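Local coordinates for protein GCN5-related N-acetyltransferase (Anabaena variabilis, PDB 2OZG) that binds coenzyme A and probably transfers acetyl groups to amines, possibly of aminoglycosides, as a member of the GNAT family, at residues 355-360 and 388-393. Residues are numbered along the deposited sequence; the frame is centred on the assembly and turned at random.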
loop_
_atom_site.group_PDB
_atom_site.type_symbol
_atom_site.label_atom_id
_atom_site.label_comp_id
_atom_site.label_asym_id
_atom_site.label_seq_id
_atom_site.Cartn_x
_atom_site.Cartn_y
_atom_site.Cartn_z
ATOM N N LEU A 355 34.356 11.057 -18.506
ATOM C CA LEU A 355 35.568 11.715 -18.033
ATOM C C LEU A 355 35.411 13.232 -18.102
ATOM O O LEU A 355 35.702 13.953 -17.139
ATOM C CB LEU A 355 36.754 11.311 -18.914
ATOM C CG LEU A 355 38.118 11.945 -18.558
ATOM C CD1 LEU A 355 38.586 11.477 -17.212
ATOM C CD2 LEU A 355 39.168 11.678 -19.606
ATOM N N TYR A 356 34.930 13.699 -19.258
ATOM C CA TYR A 356 34.736 15.129 -19.544
ATOM C C TYR A 356 33.862 15.864 -18.567
ATOM O O TYR A 356 34.156 16.978 -18.142
ATOM C CB TYR A 356 34.104 15.265 -20.927
ATOM C CG TYR A 356 33.869 16.680 -21.488
ATOM C CD1 TYR A 356 32.735 17.381 -21.213
ATOM C CD2 TYR A 356 34.756 17.245 -22.354
ATOM C CE1 TYR A 356 32.491 18.652 -21.796
ATOM C CE2 TYR A 356 34.539 18.527 -22.900
ATOM C CZ TYR A 356 33.404 19.203 -22.625
ATOM O OH TYR A 356 33.210 20.472 -23.188
ATOM N N THR A 357 32.762 15.236 -18.186
ATOM C CA THR A 357 31.798 15.863 -17.254
ATOM C C THR A 357 32.097 15.772 -15.773
ATOM O O THR A 357 31.403 16.408 -14.960
ATOM C CB THR A 357 30.411 15.203 -17.443
ATOM O OG1 THR A 357 30.493 13.830 -17.069
ATOM C CG2 THR A 357 29.971 15.352 -18.859
ATOM N N SER A 358 33.121 15.008 -15.410
ATOM C CA SER A 358 33.465 14.760 -14.017
ATOM C C SER A 358 32.438 13.950 -13.266
ATOM O O SER A 358 32.406 13.981 -12.051
ATOM C CB SER A 358 33.705 16.070 -13.217
ATOM O OG SER A 358 34.344 16.978 -14.038
ATOM N N LEU A 359 31.604 13.186 -13.955
ATOM C CA LEU A 359 30.672 12.323 -13.239
ATOM C C LEU A 359 31.454 11.276 -12.442
ATOM O O LEU A 359 31.125 10.979 -11.276
ATOM C CB LEU A 359 29.733 11.602 -14.246
ATOM C CG LEU A 359 28.697 10.695 -13.594
ATOM C CD1 LEU A 359 27.811 11.437 -12.628
ATOM C CD2 LEU A 359 27.869 9.972 -14.643
ATOM N N PHE A 360 32.407 10.633 -13.126
ATOM C CA PHE A 360 33.310 9.660 -12.530
ATOM C C PHE A 360 34.724 10.095 -12.741
ATOM O O PHE A 360 35.045 10.727 -13.772
ATOM C CB PHE A 360 33.064 8.269 -13.149
ATOM C CG PHE A 360 31.690 7.745 -12.832
ATOM C CD1 PHE A 360 31.337 7.508 -11.533
ATOM C CD2 PHE A 360 30.759 7.524 -13.832
ATOM C CE1 PHE A 360 30.049 7.029 -11.208
ATOM C CE2 PHE A 360 29.504 7.050 -13.521
ATOM C CZ PHE A 360 29.146 6.823 -12.227
ATOM N N GLU A 388 32.976 19.741 -9.502
ATOM C CA GLU A 388 31.770 19.444 -8.783
ATOM C C GLU A 388 30.971 18.428 -9.628
ATOM O O GLU A 388 30.999 18.474 -10.868
ATOM C CB GLU A 388 30.978 20.733 -8.490
ATOM C CG GLU A 388 31.707 21.725 -7.535
ATOM C CD GLU A 388 30.848 22.932 -7.106
ATOM O OE1 GLU A 388 29.670 22.954 -7.519
ATOM O OE2 GLU A 388 31.341 23.826 -6.350
ATOM N N SER A 389 30.300 17.517 -8.940
ATOM C CA SER A 389 29.521 16.480 -9.562
ATOM C C SER A 389 28.508 17.129 -10.518
ATOM O O SER A 389 27.726 18.020 -10.120
ATOM C CB SER A 389 28.816 15.605 -8.518
ATOM O OG SER A 389 28.381 14.380 -9.112
ATOM N N PRO A 390 28.508 16.680 -11.779
ATOM C CA PRO A 390 27.639 17.358 -12.759
ATOM C C PRO A 390 26.164 17.121 -12.633
ATOM O O PRO A 390 25.727 15.987 -12.512
ATOM C CB PRO A 390 28.162 16.834 -14.077
ATOM C CG PRO A 390 28.773 15.452 -13.726
ATOM C CD PRO A 390 29.264 15.549 -12.369
ATOM N N TRP A 391 25.370 18.190 -12.726
ATOM C CA TRP A 391 23.940 18.005 -12.705
ATOM C C TRP A 391 23.263 19.150 -13.425
ATOM O O TRP A 391 23.914 20.109 -13.805
ATOM C CB TRP A 391 23.474 17.848 -11.246
ATOM C CG TRP A 391 23.570 19.158 -10.411
ATOM C CD1 TRP A 391 24.705 19.707 -9.845
ATOM C CD2 TRP A 391 22.487 20.058 -10.062
ATOM N NE1 TRP A 391 24.378 20.864 -9.179
ATOM C CE2 TRP A 391 23.030 21.081 -9.277
ATOM C CE3 TRP A 391 21.109 20.059 -10.294
ATOM C CZ2 TRP A 391 22.259 22.113 -8.771
ATOM C CZ3 TRP A 391 20.358 21.088 -9.785
ATOM C CH2 TRP A 391 20.924 22.086 -9.029
HETATM N N MSE A 392 21.980 18.983 -13.723
HETATM C CA MSE A 392 21.184 20.033 -14.266
HETATM C C MSE A 392 19.848 19.937 -13.562
HETATM O O MSE A 392 19.445 18.851 -13.102
HETATM C CB MSE A 392 20.935 19.948 -15.752
HETATM C CG MSE A 392 19.973 18.839 -16.212
HETATM SE SE MSE A 392 19.830 18.935 -18.146
HETATM C CE MSE A 392 21.614 18.910 -18.614
ATOM N N ILE A 393 19.136 21.061 -13.564
ATOM C CA ILE A 393 17.809 21.133 -12.919
ATOM C C ILE A 393 16.701 20.799 -13.907
ATOM O O ILE A 393 15.559 20.491 -13.546
ATOM C CB ILE A 393 17.613 22.521 -12.302
ATOM C CG1 ILE A 393 16.502 22.493 -11.215
ATOM C CG2 ILE A 393 17.327 23.609 -13.408
ATOM C CD1 ILE A 393 16.549 23.685 -10.310
HETATM O O HOH W 1 30.756 12.978 -9.417
#
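The unwinding end of helix 349-357 meets the extended chain around P390 without a direct hydrogen bond, the backbones coming nearest at L359 and S389, whose CA atoms lie 5.7 Å apart. The pyrrolidine ring of P390 carries the contact: its CG sits 3.1 Å from the carbonyl oxygen of T357, and its CD packs 3.5 Å from S358 O, setting ring carbons against two successive peptide oxygens. The same CG also rests 4.0 Å from L359 CB, while the side chain of T357 crosses the proline at about a right angle. T357 turns OG1 between its own N and carbonyl carbon (chi1 64°), where it hydrogen-bonds A134 O and also accepts a weak bond from L359 N (3.4 Å). S358, at positive phi (67°), ends helix 349-357 of the sterol carrier protein-like domain in a Schellman motif; the chain after helix 375-385 then runs from this domain toward the acetyltransferase part, where P390 and M392 hydrogen-bond through their backbones to S136. Cutting P390 back to an alanine removes CG and CD, which would probably leave a gap beside T357 O and L359 CB and let the backbone there turn more freely. Beside the proline, water 1 donates to L359 O (2.8 Å) and hydrogen-bonds S389 OG (2.8 Å), a water-mediated link between the segments. S358 OG hydrogen-bonds F385 O and H179 NE2 of the same chain. The E388 carboxylate turns to the second subunit, OE1 in a salt bridge with its R363 NH2 and OE2 hydrogen-bonded to its T361 OG1.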